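Local coordinates for protein N-methyltransferase (Streptoalloteichus sp. ATCC 53650, PDB 5BSZ) that probably transfers a methyl group from S-adenosylmethionine to the amino group of a nucleotide-linked deoxysugar, in the pathway to kedarcidin, at residues T209-P212 / A213-L217; E33-W36 / V37-V41. All coordinates share one frame; numbering follows the deposited sequence.

Contact 1 (T209-P212 / A213-L217); sequences TLFP and AEDYL
P212 and F211 pack against the first turn of the helix, chiefly on D215 and Y216. Two carboxylates approach the P212 ring at different atoms: OE2 of E214, whose bent chain curls back, is 3.3 Å from CB, and OD2 of D215 is 3.6 Å from CD. The P212 carbonyl accepts the amide of D215 at 2.9 Å, the donor standing 44° above the carbonyl plane. P212 occupies the N-cap position, directly before helix 213-222, and the segment is the strand-to-helix turn that follows the last strand of the antiparallel four-stranded sheet. With CG anti to its carbonyl carbon (chi1 -80°), D215 swings back toward the turn; OD2 comes to the rim of the F211 ring near its plane, 3.6 Å from CD2, and is also hydrogen-bonded to T124. F211 presents an edge to the face of Y216 in a T-shaped pair, centroids 5.7 Å apart and planes at 79°, while F211 CB rests 3.6 Å from CE2 of Y216. At the tyrosine's far end, a water accepts from OH at 2.6 Å and joins T209 O and F211 N; OH further meets the backbone N of W149. A leucine at Y216 would probably leave this water and the W149 amide without their phenol partner, and F211 without the face its edge meets. On strand 240-245, F241 stacks with the Y216 ring.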
loop_
_atom_site.group_PDB
_atom_site.type_symbol
_atom_site.label_atom_id
_atom_site.label_comp_id
_atom_site.label_asym_id
_atom_site.label_seq_id
_atom_site.Cartn_x
_atom_site.Cartn_y
_atom_site.Cartn_z
ATOM N N THR A 209 11.943 20.409 -12.612
ATOM C CA THR A 209 12.495 21.690 -12.167
ATOM C C THR A 209 11.724 22.871 -12.781
ATOM O O THR A 209 11.393 22.846 -13.953
ATOM C CB THR A 209 13.958 21.781 -12.558
ATOM O OG1 THR A 209 14.562 20.627 -12.043
ATOM C CG2 THR A 209 14.622 23.046 -11.992
ATOM N N LEU A 210 11.458 23.913 -11.991
ATOM C CA LEU A 210 10.895 25.139 -12.452
ATOM C C LEU A 210 12.002 26.128 -12.815
ATOM O O LEU A 210 12.649 26.702 -11.914
ATOM C CB LEU A 210 9.963 25.708 -11.366
ATOM C CG LEU A 210 8.837 24.787 -10.887
ATOM C CD1 LEU A 210 8.173 25.288 -9.593
ATOM C CD2 LEU A 210 7.832 24.639 -12.006
ATOM N N PHE A 211 12.322 26.228 -14.107
ATOM C CA PHE A 211 13.384 27.149 -14.541
ATOM C C PHE A 211 12.796 28.455 -15.002
ATOM O O PHE A 211 11.797 28.472 -15.734
ATOM C CB PHE A 211 14.207 26.599 -15.708
ATOM C CG PHE A 211 14.972 25.360 -15.413
ATOM C CD1 PHE A 211 14.558 24.150 -15.906
ATOM C CD2 PHE A 211 16.170 25.415 -14.717
ATOM C CE1 PHE A 211 15.292 23.005 -15.649
ATOM C CE2 PHE A 211 16.914 24.292 -14.479
ATOM C CZ PHE A 211 16.495 23.065 -14.970
ATOM N N PRO A 212 13.385 29.582 -14.564
ATOM C CA PRO A 212 12.883 30.824 -15.152
ATOM C C PRO A 212 13.260 30.946 -16.630
ATOM O O PRO A 212 14.222 30.338 -17.081
ATOM C CB PRO A 212 13.600 31.925 -14.324
ATOM C CG PRO A 212 14.696 31.278 -13.561
ATOM C CD PRO A 212 14.384 29.787 -13.502
ATOM N N ALA A 213 12.535 31.767 -17.361
ATOM C CA ALA A 213 12.816 32.061 -18.774
ATOM C C ALA A 213 14.287 32.263 -19.060
ATOM O O ALA A 213 14.772 31.724 -20.056
ATOM C CB ALA A 213 11.990 33.281 -19.227
ATOM N N GLU A 214 15.023 32.989 -18.199
ATOM C CA GLU A 214 16.422 33.349 -18.504
ATOM C C GLU A 214 17.276 32.106 -18.648
ATOM O O GLU A 214 18.311 32.135 -19.344
ATOM C CB GLU A 214 17.179 34.105 -17.387
ATOM C CG GLU A 214 16.502 35.181 -16.578
ATOM C CD GLU A 214 15.479 34.684 -15.573
ATOM O OE1 GLU A 214 15.740 34.506 -14.349
ATOM O OE2 GLU A 214 14.344 34.626 -16.058
ATOM N N ASP A 215 16.957 31.079 -17.848
ATOM C CA ASP A 215 17.808 29.880 -17.804
ATOM C C ASP A 215 17.696 29.124 -19.136
ATOM O O ASP A 215 18.664 28.518 -19.611
ATOM C CB ASP A 215 17.360 28.938 -16.689
ATOM C CG ASP A 215 17.853 29.374 -15.323
ATOM O OD1 ASP A 215 18.446 30.472 -15.298
ATOM O OD2 ASP A 215 17.704 28.606 -14.336
ATOM N N TYR A 216 16.503 29.143 -19.721
ATOM C CA TYR A 216 16.298 28.425 -21.012
ATOM C C TYR A 216 17.008 29.170 -22.148
ATOM O O TYR A 216 17.658 28.610 -23.014
ATOM C CB TYR A 216 14.811 28.406 -21.315
ATOM C CG TYR A 216 13.990 27.321 -20.552
ATOM C CD1 TYR A 216 14.048 25.978 -20.918
ATOM C CD2 TYR A 216 13.143 27.656 -19.496
ATOM C CE1 TYR A 216 13.323 24.991 -20.231
ATOM C CE2 TYR A 216 12.395 26.669 -18.810
ATOM C CZ TYR A 216 12.482 25.342 -19.209
ATOM O OH TYR A 216 11.751 24.392 -18.573
ATOM N N LEU A 217 16.859 30.490 -22.136
ATOM C CA LEU A 217 17.453 31.342 -23.170
ATOM C C LEU A 217 18.967 31.226 -23.077
ATOM O O LEU A 217 19.629 31.077 -24.106
ATOM C CB LEU A 217 17.019 32.800 -23.003
ATOM C CG LEU A 217 15.550 33.044 -23.304
ATOM C CD1 LEU A 217 15.180 34.453 -22.813
ATOM C CD2 LEU A 217 15.237 32.953 -24.785
HETATM O O HOH W 1 10.884 24.662 -16.137
#

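Contact 2 (E33-W36 / V37-V41); sequences EAEW and VRRVV
E35 lies alongside R38, three residues on, both chains pointing the same way, and the two are joined by a salt bridge. R38 grips the carboxylate side-on: NE reaches OE2 at 2.8 Å and NH2 reaches OE1 at 2.9 Å, the first bond nearly straight at 170°. Each oxygen uses its syn lone pair, and both lie close to the guanidinium plane. The carboxylate and guanidinium planes are only 22° apart, so the two flat groups lie nearly in one plane and meet along their edges. Two bends make this possible. E35 has CG anti to its backbone N (chi1 177°) and then folds at chi2, carrying its acid forward along the helix, while R38 starts extended and turns at chi3 to offer NE.

Beneath this pair the backbone is the regular i to i+4 ladder of helix 30-44, which flanks the mixed sheet of a Rossmann-like methyltransferase. The R38 amide binds A34 O at 3.0 Å and the V40 amide binds W36 O at 3.0 Å, but the V37 amide reaches E33 O only weakly at 3.3 Å. W36 sends its indole back along the helix, where E33 CA lies over one face, toward the rim of the ring, and the side chain also touches L240 of strand 240-245. V37 fits against L65 of helix 60-65, with CG2 3.7 Å from E33 O. E33 itself turns the other way, to K28 and H61, near the S-adenosyl-L-homocysteine.

R39, the neighbouring arginine, forms its salt bridge with D232, while R38 pairs with E35. Two nearly coplanar bonds would be expected to restrict rotation of both end groups and to keep the carboxylate of E35 ionised.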
loop_
_atom_site.group_PDB
_atom_site.type_symbol
_atom_site.label_atom_id
_atom_site.label_comp_id
_atom_site.label_asym_id
_atom_site.label_seq_id
_atom_site.Cartn_x
_atom_site.Cartn_y
_atom_site.Cartn_z
ATOM N N GLU A 33 0.207 20.330 -31.184
ATOM C CA GLU A 33 1.583 20.485 -30.711
ATOM C C GLU A 33 2.582 20.180 -31.838
ATOM O O GLU A 33 3.539 20.926 -32.002
ATOM C CB GLU A 33 1.831 19.651 -29.446
ATOM C CG GLU A 33 0.955 20.010 -28.242
ATOM C CD GLU A 33 1.121 19.110 -27.021
ATOM O OE1 GLU A 33 1.562 17.951 -27.165
ATOM O OE2 GLU A 33 0.743 19.543 -25.903
ATOM N N ALA A 34 2.352 19.104 -32.596
ATOM C CA ALA A 34 3.163 18.835 -33.781
ATOM C C ALA A 34 3.159 20.033 -34.729
ATOM O O ALA A 34 4.175 20.411 -35.302
ATOM C CB ALA A 34 2.685 17.583 -34.468
ATOM N N GLU A 35 1.995 20.658 -34.860
ATOM C CA GLU A 35 1.864 21.871 -35.658
ATOM C C GLU A 35 2.722 23.028 -35.175
ATOM O O GLU A 35 3.360 23.736 -36.008
ATOM C CB GLU A 35 0.366 22.227 -35.808
ATOM C CG GLU A 35 0.037 23.509 -36.560
ATOM C CD GLU A 35 0.653 23.571 -37.941
ATOM O OE1 GLU A 35 0.965 24.711 -38.377
ATOM O OE2 GLU A 35 0.954 22.500 -38.542
ATOM N N TRP A 36 2.762 23.266 -33.853
ATOM C CA TRP A 36 3.725 24.265 -33.372
ATOM C C TRP A 36 5.124 24.044 -33.920
ATOM O O TRP A 36 5.792 24.966 -34.378
ATOM C CB TRP A 36 3.900 24.302 -31.861
ATOM C CG TRP A 36 2.668 24.468 -31.047
ATOM C CD1 TRP A 36 1.500 25.073 -31.417
ATOM C CD2 TRP A 36 2.488 24.016 -29.695
ATOM N NE1 TRP A 36 0.584 24.990 -30.382
ATOM C CE2 TRP A 36 1.175 24.384 -29.304
ATOM C CE3 TRP A 36 3.312 23.356 -28.775
ATOM C CZ2 TRP A 36 0.669 24.108 -28.039
ATOM C CZ3 TRP A 36 2.797 23.079 -27.500
ATOM C CH2 TRP A 36 1.501 23.465 -27.151
ATOM N N VAL A 37 5.600 22.811 -33.798
ATOM C CA VAL A 37 6.963 22.479 -34.194
ATOM C C VAL A 37 7.125 22.718 -35.711
ATOM O O VAL A 37 8.051 23.404 -36.136
ATOM C CB VAL A 37 7.296 20.994 -33.877
ATOM C CG1 VAL A 37 8.692 20.643 -34.410
ATOM C CG2 VAL A 37 7.227 20.736 -32.367
ATOM N N ARG A 38 6.217 22.173 -36.506
ATOM C CA ARG A 38 6.288 22.268 -37.968
ATOM C C ARG A 38 6.410 23.743 -38.401
ATOM O O ARG A 38 7.274 24.143 -39.190
ATOM C CB ARG A 38 5.050 21.618 -38.612
ATOM C CG ARG A 38 5.003 21.776 -40.145
ATOM C CD ARG A 38 3.613 21.547 -40.741
ATOM N NE ARG A 38 2.851 22.770 -40.546
ATOM C CZ ARG A 38 3.031 23.886 -41.266
ATOM N NH1 ARG A 38 3.832 23.905 -42.334
ATOM N NH2 ARG A 38 2.356 24.978 -40.928
ATOM N N ARG A 39 5.543 24.558 -37.817
ATOM C CA ARG A 39 5.402 25.966 -38.169
ATOM C C ARG A 39 6.637 26.751 -37.803
ATOM O O ARG A 39 7.176 27.495 -38.632
ATOM C CB ARG A 39 4.161 26.543 -37.475
ATOM C CG ARG A 39 3.837 27.994 -37.756
ATOM C CD ARG A 39 2.783 28.512 -36.780
ATOM N NE ARG A 39 3.249 29.775 -36.216
ATOM C CZ ARG A 39 2.470 30.774 -35.825
ATOM N NH1 ARG A 39 3.024 31.877 -35.342
ATOM N NH2 ARG A 39 1.150 30.669 -35.892
ATOM N N VAL A 40 7.104 26.615 -36.560
ATOM C CA VAL A 40 8.263 27.359 -36.100
ATOM C C VAL A 40 9.535 26.945 -36.887
ATOM O O VAL A 40 10.413 27.750 -37.187
ATOM C CB VAL A 40 8.476 27.109 -34.580
ATOM C CG1 VAL A 40 9.852 27.544 -34.169
ATOM C CG2 VAL A 40 7.422 27.823 -33.735
ATOM N N VAL A 41 9.671 25.656 -37.181
ATOM C CA VAL A 41 10.791 25.143 -37.986
ATOM C C VAL A 41 10.723 25.654 -39.460
ATOM O O VAL A 41 11.698 26.183 -39.977
ATOM C CB VAL A 41 10.809 23.596 -37.958
ATOM C CG1 VAL A 41 11.771 23.022 -39.011
ATOM C CG2 VAL A 41 11.240 23.126 -36.558
#

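Contact 1 and contact 2 are both local and partly buried, with centres about 21 Å apart and nearest atoms about 12 Å apart, so neither touches the other. Both pack on strand 240-245, probably on its two faces, since F241 alternates with L240 and V242: the helix start of contact 1 packs on F241, whereas W36 and V40 of contact 2 reach L240 and V242. One is a turn between secondary structures, where an N-cap carbonyl, an aromatic pair and a water do the joining. The other lies within a single helix, with valines directed to the interior and a charged pair on a partly exposed flank. Contact 2 comes closer to the bound S-adenosyl-L-homocysteine, through E33.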